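Side-chain contacts in secreted effector protein SopD (Salmonella typhimurium, PDB 5CPC), which alters host-cell physiology as a secreted effector, acting with SopB in membrane fission and macropinosome formation during invasion, and contributes to replication in macrophages: residues A105-F110 with I136-R141; Y82-L87 with L112-T117; E175-A180 with L253-S258; D132-E137 with T266-L271; A216-G221 with M286-I291. One frame throughout, in Å; residues are numbered along the deposited sequence.

Contact 1 of 5, residues A105-F110 with I136-R141; sequences ASQTQF and IESMSR
Gln107 reaches toward the 136-141 loop with its amide end and meets Ser138 and Met139 at grazing range. Its NE2 lies 3.8 Å from CB of Ser138 and 4.1 Å from the carbonyl oxygen of Met139, too far for a bond. No hydrogen bond joins the two segments, so this is a light surface contact that buries 151 Å² in all.

Gln107 has positive phi (43°) at the turn between two strands, and its CB points toward the loop. CG then lies beside the backbone N and opposite the carbonyl carbon (chi1 -42°), and from there the chain runs extended to the amide. Facing it, OG of Ser138 sits between the backbone N and the carbonyl carbon (chi1 88°), 4.1 Å from NE2 of Gln107. The backbone of Gln107 supplies a second touch: its O comes within 4.3 Å of CD1 of Ile136, the methyl at the far end of that side chain. The terminal methyl CE of Met139 stays 5.0 Å from CZ of Phe110.

The turn is braced internally: Thr108 OG1 donates to Ser106 OG over 2.9 Å, and OG of Ser106 also bonds Asp104 OD2. The other oxygen of Asp104 takes the backbone N-H groups of Thr108 and Gln109.

The contact thus sets the hairpin turn between strands 99-103 and 109-114 against the loop leading into helix 141-160, where Ser140 is the N-cap. Nearby, Ile136 and Met139 pack on Cys249 of helix 248-256, while Phe110 and Met139 both reach Ile124 of helix 124-127.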
# COMPACT_ATOMS: atom_id res chain seq x y z
N ALA A 105 7.84 -20.77 4.22
CA ALA A 105 9.28 -20.51 4.34
C ALA A 105 9.79 -19.64 3.21
O ALA A 105 10.62 -18.77 3.44
CB ALA A 105 10.08 -21.83 4.46
N SER A 106 9.27 -19.82 2.00
CA SER A 106 9.73 -19.00 0.85
C SER A 106 9.17 -17.56 0.86
O SER A 106 9.54 -16.74 0.01
CB SER A 106 9.40 -19.67 -0.49
OG SER A 106 8.00 -19.69 -0.74
N GLN A 107 8.31 -17.25 1.83
CA GLN A 107 7.59 -15.95 1.85
C GLN A 107 7.06 -15.56 0.45
O GLN A 107 7.29 -14.45 -0.03
CB GLN A 107 8.46 -14.82 2.45
CG GLN A 107 9.27 -15.22 3.70
CD GLN A 107 10.19 -14.07 4.23
OE1 GLN A 107 10.67 -14.14 5.36
NE2 GLN A 107 10.46 -13.03 3.39
N THR A 108 6.37 -16.49 -0.20
CA THR A 108 5.74 -16.22 -1.49
C THR A 108 4.25 -16.64 -1.46
O THR A 108 3.51 -16.52 -2.45
CB THR A 108 6.49 -16.92 -2.66
OG1 THR A 108 6.26 -18.33 -2.60
CG2 THR A 108 8.01 -16.66 -2.58
N GLN A 109 3.85 -17.19 -0.32
CA GLN A 109 2.50 -17.61 -0.07
C GLN A 109 2.11 -17.07 1.28
O GLN A 109 2.86 -17.19 2.25
CB GLN A 109 2.36 -19.12 -0.07
CG GLN A 109 2.62 -19.75 -1.44
CD GLN A 109 1.52 -20.65 -1.84
OE1 GLN A 109 1.49 -21.83 -1.45
NE2 GLN A 109 0.59 -20.13 -2.59
N PHE A 110 0.95 -16.42 1.32
CA PHE A 110 0.31 -16.06 2.59
C PHE A 110 -0.56 -17.22 2.94
O PHE A 110 -1.24 -17.76 2.06
CB PHE A 110 -0.48 -14.75 2.51
CG PHE A 110 0.38 -13.56 2.24
CD1 PHE A 110 1.11 -12.93 3.27
CD2 PHE A 110 0.50 -13.06 0.94
CE1 PHE A 110 1.94 -11.81 3.01
CE2 PHE A 110 1.29 -11.93 0.66
CZ PHE A 110 2.02 -11.29 1.67
N ILE A 136 9.97 -10.46 -7.06
CA ILE A 136 9.50 -9.78 -5.88
C ILE A 136 10.65 -9.73 -4.90
O ILE A 136 11.22 -10.79 -4.57
CB ILE A 136 8.34 -10.54 -5.22
CG1 ILE A 136 8.09 -10.02 -3.79
CG2 ILE A 136 8.58 -12.06 -5.22
CD1 ILE A 136 7.81 -11.12 -2.72
N GLU A 137 11.01 -8.52 -4.45
CA GLU A 137 11.99 -8.33 -3.37
C GLU A 137 11.43 -8.70 -1.99
O GLU A 137 10.27 -8.47 -1.71
CB GLU A 137 12.48 -6.86 -3.33
CG GLU A 137 13.36 -6.38 -4.52
CD GLU A 137 14.58 -7.25 -4.81
OE1 GLU A 137 14.91 -7.44 -6.00
OE2 GLU A 137 15.22 -7.75 -3.85
N SER A 138 12.21 -9.25 -1.08
CA SER A 138 11.56 -9.68 0.16
C SER A 138 11.23 -8.54 1.12
O SER A 138 11.83 -7.46 1.06
CB SER A 138 12.25 -10.91 0.81
OG SER A 138 13.29 -10.54 1.69
N MET A 139 10.18 -8.71 1.94
CA MET A 139 9.84 -7.68 2.94
C MET A 139 10.16 -8.05 4.37
O MET A 139 10.06 -9.20 4.77
CB MET A 139 8.37 -7.17 2.86
CG MET A 139 7.44 -7.89 1.99
SD MET A 139 5.98 -6.92 1.40
CE MET A 139 5.49 -8.09 0.12
N SER A 140 10.53 -7.06 5.17
CA SER A 140 10.64 -7.33 6.60
C SER A 140 9.25 -7.73 7.14
O SER A 140 8.24 -7.49 6.46
CB SER A 140 11.16 -6.10 7.33
OG SER A 140 10.29 -5.01 7.08
N ARG A 141 9.22 -8.28 8.35
CA ARG A 141 7.98 -8.55 9.08
C ARG A 141 7.08 -7.31 9.22
O ARG A 141 5.89 -7.38 8.93
CB ARG A 141 8.23 -9.27 10.41
CG ARG A 141 7.28 -10.49 10.63
CD ARG A 141 7.99 -11.86 10.75
NE ARG A 141 7.09 -13.02 11.00
CZ ARG A 141 5.77 -12.95 11.22
NH1 ARG A 141 5.12 -11.78 11.25
NH2 ARG A 141 5.06 -14.05 11.41

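Contact 2 of 5, residues Y82-L87 with L112-T117; sequences YAFKRL and LMVGDT
Phe84 carries this helix-on-strand contact, pressing its ring against Leu112, the backbone of Met113, and Val114. The short axes of 82-87 and 112-114 run nearly parallel, 11° apart, with a closest approach of 10.3 Å.

Along the helix, Tyr82 comes first and faces away from the strand, its OH bonded to NE1 of Trp160. At Phe84 the side chain points toward the strand, with CG trans to the backbone N (chi1 -169°). Its base packs on Leu112, CB to CD2 being 3.8 Å. The Leu112 CB then stands over one ring face, 4.0 Å from the centroid and 18° off the normal, a CH-pi contact displaced toward the rim. The other partners come at the ring edge: CG2 of Val114 lies in the ring plane 3.8 Å from CE1, and the carbonyl O of Met113 approaches CZ to 3.2 Å. Face and edge contacts together probably limit how the ring can turn. Farther on, Arg86 points off the other way to a salt bridge with Glu54, and Leu87 directs its CB at the strand without close touch.

Strand 109-114 is the middle one of an antiparallel three-stranded sheet. Helix 76-90 covers a face of that sheet through Phe84, which meets Leu112 and Val114 and also rests on Ile101 of strand 99-103. Leu112 and Val114 share Ile119 of strand 117-123; on its far side the helix packs against helix 141-160.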
# COMPACT_ATOMS: atom_id res chain seq x y z
N TYR A 82 -9.10 -9.38 3.12
CA TYR A 82 -10.25 -8.79 3.81
C TYR A 82 -11.31 -9.87 4.21
O TYR A 82 -11.85 -9.81 5.31
CB TYR A 82 -10.91 -7.62 3.02
CG TYR A 82 -12.10 -7.04 3.70
CD1 TYR A 82 -13.36 -7.04 3.05
CD2 TYR A 82 -12.02 -6.53 5.01
CE1 TYR A 82 -14.51 -6.49 3.68
CE2 TYR A 82 -13.20 -5.97 5.68
CZ TYR A 82 -14.43 -5.97 4.98
OH TYR A 82 -15.58 -5.50 5.55
N ALA A 83 -11.56 -10.86 3.36
CA ALA A 83 -12.59 -11.95 3.72
C ALA A 83 -12.19 -12.69 5.02
O ALA A 83 -13.03 -12.96 5.95
CB ALA A 83 -12.73 -12.93 2.60
N PHE A 84 -10.89 -12.97 5.13
CA PHE A 84 -10.37 -13.60 6.36
C PHE A 84 -10.64 -12.72 7.58
O PHE A 84 -10.95 -13.22 8.67
CB PHE A 84 -8.89 -13.97 6.19
CG PHE A 84 -8.34 -14.85 7.31
CD1 PHE A 84 -8.81 -16.13 7.50
CD2 PHE A 84 -7.35 -14.36 8.17
CE1 PHE A 84 -8.32 -16.94 8.53
CE2 PHE A 84 -6.83 -15.17 9.22
CZ PHE A 84 -7.32 -16.46 9.41
N LYS A 85 -10.52 -11.41 7.40
CA LYS A 85 -10.83 -10.44 8.44
C LYS A 85 -12.33 -10.59 8.76
O LYS A 85 -12.75 -10.67 9.97
CB LYS A 85 -10.47 -9.01 7.95
CG LYS A 85 -10.03 -7.98 9.01
CD LYS A 85 -11.07 -7.64 10.09
CE LYS A 85 -10.69 -8.22 11.50
NZ LYS A 85 -11.84 -8.69 12.43
N ARG A 86 -13.16 -10.75 7.72
CA ARG A 86 -14.59 -10.87 8.00
C ARG A 86 -14.84 -12.13 8.78
O ARG A 86 -15.70 -12.16 9.68
CB ARG A 86 -15.52 -10.79 6.75
CG ARG A 86 -15.45 -9.46 5.97
CD ARG A 86 -16.63 -9.33 4.92
NE ARG A 86 -16.71 -10.41 3.91
CZ ARG A 86 -15.95 -10.53 2.84
NH1 ARG A 86 -14.99 -9.65 2.59
NH2 ARG A 86 -16.13 -11.53 1.99
N LEU A 87 -14.14 -13.19 8.43
CA LEU A 87 -14.27 -14.47 9.21
C LEU A 87 -13.91 -14.23 10.65
O LEU A 87 -14.70 -14.50 11.55
CB LEU A 87 -13.36 -15.57 8.64
CG LEU A 87 -13.61 -17.04 9.03
CD1 LEU A 87 -15.14 -17.44 8.97
CD2 LEU A 87 -12.78 -17.99 8.12
N LEU A 112 -3.56 -18.47 5.41
CA LEU A 112 -4.62 -18.03 6.30
C LEU A 112 -4.77 -19.16 7.30
O LEU A 112 -5.07 -20.28 6.89
CB LEU A 112 -5.93 -17.82 5.52
CG LEU A 112 -6.08 -16.54 4.64
CD1 LEU A 112 -4.88 -16.34 3.71
CD2 LEU A 112 -7.46 -16.55 3.86
N MET A 113 -4.56 -18.83 8.58
CA MET A 113 -4.44 -19.82 9.69
C MET A 113 -5.48 -19.58 10.74
O MET A 113 -5.58 -18.46 11.27
CB MET A 113 -3.09 -19.70 10.39
CG MET A 113 -1.94 -19.62 9.46
SD MET A 113 -1.23 -21.24 9.24
CE MET A 113 -0.23 -21.41 10.73
N VAL A 114 -6.21 -20.64 11.04
CA VAL A 114 -7.21 -20.65 12.09
C VAL A 114 -6.64 -21.62 13.13
O VAL A 114 -6.88 -22.83 13.09
CB VAL A 114 -8.58 -21.10 11.54
CG1 VAL A 114 -9.60 -21.28 12.65
CG2 VAL A 114 -9.11 -20.07 10.48
N GLY A 115 -5.82 -21.07 14.03
CA GLY A 115 -5.04 -21.90 14.95
C GLY A 115 -3.93 -22.49 14.12
O GLY A 115 -3.17 -21.76 13.49
N ASP A 116 -3.87 -23.81 14.09
CA ASP A 116 -2.89 -24.54 13.28
C ASP A 116 -3.39 -24.98 11.87
O ASP A 116 -2.60 -25.42 11.04
CB ASP A 116 -2.34 -25.72 14.11
CG ASP A 116 -1.35 -25.26 15.16
OD1 ASP A 116 -1.28 -24.04 15.43
OD2 ASP A 116 -0.62 -26.11 15.71
N THR A 117 -4.70 -24.87 11.62
CA THR A 117 -5.30 -25.23 10.31
C THR A 117 -5.09 -24.12 9.24
O THR A 117 -5.44 -22.93 9.47
CB THR A 117 -6.81 -25.54 10.44
OG1 THR A 117 -7.05 -26.38 11.57
CG2 THR A 117 -7.34 -26.22 9.18

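Contact 3 of 5, residues E175-A180 with L253-S258; sequences EVTGNA and LLHSYS
OG1 of Thr177, the residue that meets 253-258, lies within bonding distance of two acceptors: the carbonyl O of Arg173, one turn earlier in its own helix, and O of Thr317, at the C terminus. The hydroxyl must therefore be the donor, and its single proton has to be shared between the two or alternate between them.

With OG1 turned this way, between the backbone N and the carbonyl carbon (chi1 62°), the methyl branch is left to face the other segment. CG2 comes to 3.3 Å from the carbonyl O of Leu254, standing off the C=O direction with a C-O...CG2 angle of about 125°. The same methyl lies 4.3 Å from CD2 of Leu254 and 4.2 Å from CE1 of His255, whose ring it approaches obliquely. No hydrogen bond crosses the contact; one methyl group covers a peptide oxygen and two side chains.

His255 is placed by its own neighbours. CB of Leu254 sits 3.6 Å above one face of the imidazole, toward its rim, and NE2 bonds the carbonyl of Leu315. Because that partner is an acceptor, NE2 probably carries the proton. Leu316 packs on both Leu254 and His255.

The backbones draw close: the CA atoms of Thr177 and Leu254 are 6.4 Å apart, and the centre of the contact lies about 6 Å from the centre of the chain. This is buried helix-to-helix packing near the C-terminal ends of 169-177 and 248-256, with a pi-type turn in the latter and the protein's C-terminal tail bound beside both.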
# COMPACT_ATOMS: atom_id res chain seq x y z
N GLU A 175 -9.68 6.25 -2.79
CA GLU A 175 -10.35 5.80 -1.59
C GLU A 175 -9.41 5.00 -0.77
O GLU A 175 -9.49 4.99 0.47
CB GLU A 175 -11.61 4.95 -1.91
CG GLU A 175 -12.80 5.82 -2.34
CD GLU A 175 -13.16 6.85 -1.29
OE1 GLU A 175 -13.59 6.50 -0.18
OE2 GLU A 175 -13.02 8.04 -1.58
N VAL A 176 -8.55 4.28 -1.44
CA VAL A 176 -7.55 3.50 -0.69
C VAL A 176 -6.49 4.48 -0.14
O VAL A 176 -6.27 4.54 1.08
CB VAL A 176 -6.89 2.46 -1.59
CG1 VAL A 176 -5.74 1.72 -0.83
CG2 VAL A 176 -7.95 1.50 -2.19
N THR A 177 -5.86 5.25 -1.05
CA THR A 177 -4.73 6.16 -0.66
C THR A 177 -5.20 7.26 0.32
O THR A 177 -4.49 7.62 1.27
CB THR A 177 -3.86 6.69 -1.88
OG1 THR A 177 -4.65 7.49 -2.78
CG2 THR A 177 -3.22 5.56 -2.65
N GLY A 178 -6.45 7.70 0.15
CA GLY A 178 -7.07 8.69 1.06
C GLY A 178 -7.49 8.17 2.42
O GLY A 178 -7.79 8.94 3.33
N ASN A 179 -7.54 6.84 2.56
CA ASN A 179 -8.01 6.18 3.77
C ASN A 179 -7.22 6.45 5.06
O ASN A 179 -6.05 6.10 5.19
CB ASN A 179 -8.08 4.66 3.51
CG ASN A 179 -8.70 3.92 4.65
OD1 ASN A 179 -9.92 3.67 4.65
ND2 ASN A 179 -7.90 3.54 5.61
N ALA A 180 -7.91 6.99 6.05
CA ALA A 180 -7.33 7.35 7.33
C ALA A 180 -6.36 6.38 7.97
O ALA A 180 -5.17 6.71 8.19
CB ALA A 180 -8.45 7.72 8.33
N LEU A 253 1.49 -1.40 -4.72
CA LEU A 253 0.12 -1.65 -4.35
C LEU A 253 -0.66 -0.36 -4.04
O LEU A 253 -1.87 -0.28 -4.39
CB LEU A 253 0.02 -2.69 -3.23
CG LEU A 253 -1.28 -3.36 -2.86
CD1 LEU A 253 -1.77 -4.36 -3.92
CD2 LEU A 253 -1.06 -4.03 -1.56
N LEU A 254 0.00 0.63 -3.43
CA LEU A 254 -0.62 1.96 -3.24
C LEU A 254 -0.87 2.71 -4.50
O LEU A 254 -1.94 3.25 -4.66
CB LEU A 254 0.19 2.86 -2.32
CG LEU A 254 0.20 2.38 -0.88
CD1 LEU A 254 1.33 3.10 -0.09
CD2 LEU A 254 -1.23 2.62 -0.24
N HIS A 255 0.10 2.78 -5.42
CA HIS A 255 0.03 3.79 -6.50
C HIS A 255 0.01 3.28 -7.91
O HIS A 255 -0.31 4.01 -8.82
CB HIS A 255 1.19 4.84 -6.39
CG HIS A 255 1.28 5.49 -5.05
ND1 HIS A 255 0.39 6.46 -4.63
CD2 HIS A 255 2.16 5.33 -4.03
CE1 HIS A 255 0.71 6.85 -3.40
NE2 HIS A 255 1.77 6.17 -3.01
N SER A 256 0.40 2.03 -8.10
CA SER A 256 0.44 1.45 -9.46
C SER A 256 -0.47 0.23 -9.76
O SER A 256 -0.72 -0.10 -10.92
CB SER A 256 1.88 1.18 -9.84
OG SER A 256 2.53 2.42 -9.83
N TYR A 257 -0.99 -0.39 -8.71
CA TYR A 257 -1.75 -1.63 -8.84
C TYR A 257 -2.97 -1.45 -9.74
O TYR A 257 -3.75 -0.55 -9.51
CB TYR A 257 -2.22 -2.04 -7.44
CG TYR A 257 -3.30 -3.10 -7.37
CD1 TYR A 257 -3.00 -4.46 -7.61
CD2 TYR A 257 -4.61 -2.76 -7.03
CE1 TYR A 257 -3.98 -5.43 -7.54
CE2 TYR A 257 -5.61 -3.73 -6.99
CZ TYR A 257 -5.28 -5.06 -7.23
OH TYR A 257 -6.25 -6.00 -7.13
N SER A 258 -3.11 -2.30 -10.76
CA SER A 258 -4.40 -2.48 -11.46
C SER A 258 -4.95 -3.91 -11.27
O SER A 258 -4.24 -4.89 -11.56
CB SER A 258 -4.28 -2.21 -12.95
OG SER A 258 -5.14 -3.07 -13.69

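Contact 4 of 5, residues D132-E137 with T266-L271; sequences DDAVIE and TNSGFL
Ala134 and Val135 lie against Ser268 and Leu271, an extended loop packed along one side of helix 264-283. The two helix residues are three positions apart and therefore face the same way. The nearest CA atoms, those of Ala134 and Ser268, are 6.3 Å apart.

Hydrogen bonding fixes the parts without directly joining the two segments. Ser268 OG bonds the backbone N of Ser131, the residue just before 132-137, as well as O of Lys264 one turn back in its own helix. These partners imply that the hydroxyl accepts from the former and donates to the latter, so a single group links helix and loop. On the helix side, ND2 of Asn267 bonds the carbonyl oxygens of Asn129 and Ser258. On the loop side, NZ of Lys125 bonds O of Asp132 and, weakly, O of Ala134. Val135 O also has a weak bond from ND2 of Asn275, one helical turn beyond Leu271.

Van der Waals contact is sparse, with 126 Å² buried by both sides together. CB of Ala134 points at the helix and stops 4.3 Å from OG of Ser268. Val135 contributes its backbone more than its isopropyl group, which stays clear of the helix segment. Ile136 turns its end away, toward Cys249 of helix 248-256. Leu271 has CG trans to the backbone N (chi1 179°), which carries its branches toward the loop, while Pro248, Tyr252 and Ile130 also touch it. Its CD2 methyl ends 3.5 Å from O of Val135, at a C-O...CD2 angle of about 139°.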
# COMPACT_ATOMS: atom_id res chain seq x y z
N ASP A 132 4.01 -13.32 -12.82
CA ASP A 132 4.63 -14.66 -12.55
C ASP A 132 6.18 -14.85 -12.56
O ASP A 132 6.75 -15.15 -11.51
CB ASP A 132 3.92 -15.76 -13.37
CG ASP A 132 3.87 -15.45 -14.87
OD1 ASP A 132 2.77 -15.63 -15.50
OD2 ASP A 132 4.94 -15.01 -15.40
N ASP A 133 6.83 -14.72 -13.73
CA ASP A 133 8.31 -14.60 -13.79
C ASP A 133 8.82 -13.21 -13.29
O ASP A 133 9.94 -12.80 -13.58
CB ASP A 133 8.84 -14.94 -15.19
CG ASP A 133 8.28 -14.03 -16.30
OD1 ASP A 133 7.55 -14.51 -17.21
OD2 ASP A 133 8.59 -12.83 -16.26
N ALA A 134 7.98 -12.50 -12.53
CA ALA A 134 8.32 -11.19 -12.08
C ALA A 134 9.02 -11.29 -10.73
O ALA A 134 8.61 -12.10 -9.89
CB ALA A 134 7.10 -10.34 -11.98
N VAL A 135 10.07 -10.48 -10.53
CA VAL A 135 10.86 -10.56 -9.31
C VAL A 135 10.19 -9.80 -8.19
O VAL A 135 9.87 -8.63 -8.34
CB VAL A 135 12.30 -10.02 -9.50
CG1 VAL A 135 13.09 -10.05 -8.17
CG2 VAL A 135 13.05 -10.76 -10.63
N ILE A 136 9.97 -10.46 -7.06
CA ILE A 136 9.50 -9.78 -5.88
C ILE A 136 10.65 -9.73 -4.90
O ILE A 136 11.22 -10.79 -4.57
CB ILE A 136 8.34 -10.54 -5.22
CG1 ILE A 136 8.09 -10.02 -3.79
CG2 ILE A 136 8.58 -12.06 -5.22
CD1 ILE A 136 7.81 -11.12 -2.72
N GLU A 137 11.01 -8.52 -4.45
CA GLU A 137 11.99 -8.33 -3.37
C GLU A 137 11.43 -8.70 -1.99
O GLU A 137 10.27 -8.47 -1.71
CB GLU A 137 12.48 -6.86 -3.33
CG GLU A 137 13.36 -6.38 -4.52
CD GLU A 137 14.58 -7.25 -4.81
OE1 GLU A 137 14.91 -7.44 -6.00
OE2 GLU A 137 15.22 -7.75 -3.85
N THR A 266 1.97 -5.00 -17.54
CA THR A 266 2.08 -3.56 -17.36
C THR A 266 2.32 -3.26 -15.89
O THR A 266 3.22 -2.45 -15.53
CB THR A 266 0.83 -2.87 -17.96
OG1 THR A 266 1.16 -2.39 -19.28
CG2 THR A 266 0.32 -1.70 -17.09
N ASN A 267 1.51 -3.92 -15.05
CA ASN A 267 1.76 -4.06 -13.63
C ASN A 267 3.24 -4.48 -13.37
O ASN A 267 4.00 -3.78 -12.67
CB ASN A 267 0.77 -5.09 -13.07
CG ASN A 267 -0.66 -4.51 -12.79
OD1 ASN A 267 -0.94 -3.32 -12.95
ND2 ASN A 267 -1.55 -5.39 -12.34
N SER A 268 3.65 -5.59 -13.96
CA SER A 268 5.04 -6.10 -13.89
C SER A 268 6.16 -5.11 -14.25
O SER A 268 7.17 -5.04 -13.54
CB SER A 268 5.16 -7.37 -14.72
OG SER A 268 4.14 -8.28 -14.35
N GLY A 269 5.95 -4.33 -15.32
CA GLY A 269 6.82 -3.23 -15.70
C GLY A 269 6.97 -2.18 -14.60
O GLY A 269 8.08 -1.77 -14.29
N PHE A 270 5.85 -1.77 -14.00
CA PHE A 270 5.86 -0.82 -12.93
C PHE A 270 6.65 -1.41 -11.74
O PHE A 270 7.35 -0.69 -11.03
CB PHE A 270 4.42 -0.52 -12.49
CG PHE A 270 3.73 0.55 -13.29
CD1 PHE A 270 2.42 0.34 -13.78
CD2 PHE A 270 4.37 1.78 -13.55
CE1 PHE A 270 1.74 1.36 -14.54
CE2 PHE A 270 3.71 2.81 -14.29
CZ PHE A 270 2.38 2.59 -14.79
N LEU A 271 6.55 -2.72 -11.52
CA LEU A 271 7.13 -3.30 -10.34
C LEU A 271 8.66 -3.38 -10.48
O LEU A 271 9.41 -3.16 -9.51
CB LEU A 271 6.53 -4.67 -9.99
CG LEU A 271 7.23 -5.21 -8.72
CD1 LEU A 271 6.96 -4.31 -7.51
CD2 LEU A 271 6.95 -6.69 -8.41

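Contact 5 of 5, residues A216-G221 with M286-I291; sequences ACINAG and MFIDVI
Cys217 and Ile218 form a short 3-10 segment facing Ile288 on helix 285-298, and the nearest CA atoms, of Ile218 and Ile288, are 8.9 Å apart. Such a spacing leaves the backbones to be bridged by side chains. The turn is closed by O of Ala216, which accepts from Gly221 N at 2.7 Å and from Asn219 N at 3.2 Å, the donors arriving on opposite faces of the carbonyl plane. Ala220 and Gly221 both have positive phi as the chain leaves the turn.

Across the contact, one methyl does the touching. Ile288 has CG1 opposite its carbonyl carbon (chi1 -70°) and continues extended, which pushes CD1 out from the helix. That atom lies 3.5 Å from SG of Cys217 and 4.2 Å from CG2 of Ile218, so the isoleucine tip meets the sulfur and the neighbouring branch together. All of this is apolar packing, and 100 Å² is buried.

The turn follows helix 209-215, whose Met214 also packs on Ile288. Helix 264-283 closes another side: its Tyr281 touches both Ile218 and Ile288, and Asp280 touches Cys217. Gln228 and Phe229, just before strand 232-237, cover Ile218.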
# COMPACT_ATOMS: atom_id res chain seq x y z
N ALA A 216 19.40 10.81 -8.46
CA ALA A 216 18.54 10.57 -9.61
C ALA A 216 17.82 9.19 -9.51
O ALA A 216 16.63 9.06 -9.78
CB ALA A 216 19.40 10.67 -10.91
N CYS A 217 18.55 8.20 -9.01
CA CYS A 217 18.08 6.88 -8.92
C CYS A 217 16.92 6.62 -7.95
O CYS A 217 16.22 5.64 -8.12
CB CYS A 217 19.27 5.99 -8.58
SG CYS A 217 19.76 6.00 -6.85
N ILE A 218 16.71 7.47 -6.94
CA ILE A 218 15.57 7.23 -6.03
C ILE A 218 14.25 7.70 -6.58
O ILE A 218 13.26 7.66 -5.86
CB ILE A 218 15.74 7.87 -4.61
CG1 ILE A 218 15.80 9.41 -4.72
CG2 ILE A 218 16.95 7.26 -3.95
CD1 ILE A 218 15.82 10.19 -3.38
N ASN A 219 14.26 8.19 -7.83
CA ASN A 219 13.05 8.73 -8.49
C ASN A 219 13.22 8.61 -10.01
O ASN A 219 12.95 9.54 -10.78
CB ASN A 219 12.79 10.18 -8.05
CG ASN A 219 11.54 10.79 -8.68
OD1 ASN A 219 10.62 10.08 -9.09
ND2 ASN A 219 11.53 12.14 -8.80
N ALA A 220 13.68 7.45 -10.44
CA ALA A 220 13.63 7.08 -11.86
C ALA A 220 14.58 7.92 -12.75
O ALA A 220 14.23 8.23 -13.90
CB ALA A 220 12.15 7.11 -12.39
N GLY A 221 15.76 8.28 -12.23
CA GLY A 221 16.75 9.02 -13.03
C GLY A 221 16.47 10.50 -13.33
O GLY A 221 17.24 11.18 -14.07
N MET A 286 25.14 4.49 1.30
CA MET A 286 26.06 5.30 2.09
C MET A 286 26.43 6.66 1.45
O MET A 286 27.00 7.51 2.18
CB MET A 286 27.31 4.53 2.49
CG MET A 286 28.16 3.98 1.30
SD MET A 286 29.97 3.82 1.62
CE MET A 286 30.49 2.51 0.45
N PHE A 287 26.13 6.86 0.15
CA PHE A 287 26.35 8.17 -0.53
C PHE A 287 25.07 8.94 -0.46
O PHE A 287 25.04 10.12 -0.06
CB PHE A 287 26.79 7.99 -2.01
CG PHE A 287 28.14 7.29 -2.13
CD1 PHE A 287 29.30 7.90 -1.69
CD2 PHE A 287 28.23 5.98 -2.62
CE1 PHE A 287 30.54 7.21 -1.72
CE2 PHE A 287 29.46 5.26 -2.66
CZ PHE A 287 30.60 5.87 -2.22
N ILE A 288 23.97 8.25 -0.79
CA ILE A 288 22.63 8.86 -0.79
C ILE A 288 22.20 9.35 0.60
O ILE A 288 21.70 10.47 0.78
CB ILE A 288 21.61 7.92 -1.46
CG1 ILE A 288 21.95 7.90 -2.95
CG2 ILE A 288 20.21 8.46 -1.30
CD1 ILE A 288 21.15 6.95 -3.77
N ASP A 289 22.47 8.56 1.63
CA ASP A 289 22.03 8.99 3.00
C ASP A 289 22.73 10.24 3.46
O ASP A 289 22.11 11.14 4.05
CB ASP A 289 22.17 7.80 4.00
CG ASP A 289 21.07 6.71 3.76
OD1 ASP A 289 20.23 6.90 2.86
OD2 ASP A 289 21.04 5.68 4.47
N VAL A 290 24.02 10.37 3.14
CA VAL A 290 24.74 11.62 3.46
C VAL A 290 23.97 12.79 2.91
O VAL A 290 23.77 13.81 3.57
CB VAL A 290 26.23 11.60 2.86
CG1 VAL A 290 26.93 12.92 3.02
CG2 VAL A 290 27.04 10.57 3.53
N ILE A 291 23.52 12.68 1.68
CA ILE A 291 22.81 13.79 1.05
C ILE A 291 21.38 14.01 1.58
O ILE A 291 20.92 15.13 1.78
CB ILE A 291 22.70 13.51 -0.53
CG1 ILE A 291 24.10 13.39 -1.17
CG2 ILE A 291 21.92 14.64 -1.17
CD1 ILE A 291 24.12 12.72 -2.54

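Overall arrangement
Following the chain, contact 2 opens first, on helix 76-90, and closes at strand 109-114. Contact 1 opens before contact 2 has closed and closes after it, in the loop before helix 141-160, so the two cross. Contact 4, which shares Ile136 and Glu137 with contact 1, starts in that loop and closes far along the chain on helix 264-283. Contact 3 opens and closes within this span, joining helices 169-177 and 248-256, and touches contact 4 through Ser258 O and Asn267 ND2, 2.8 Å apart. Contact 5 crosses both, tying 216-221 to helix 285-298. Contacts 2 and 5 lie on opposite sides of the chain's centre, their centres about 40 Å apart.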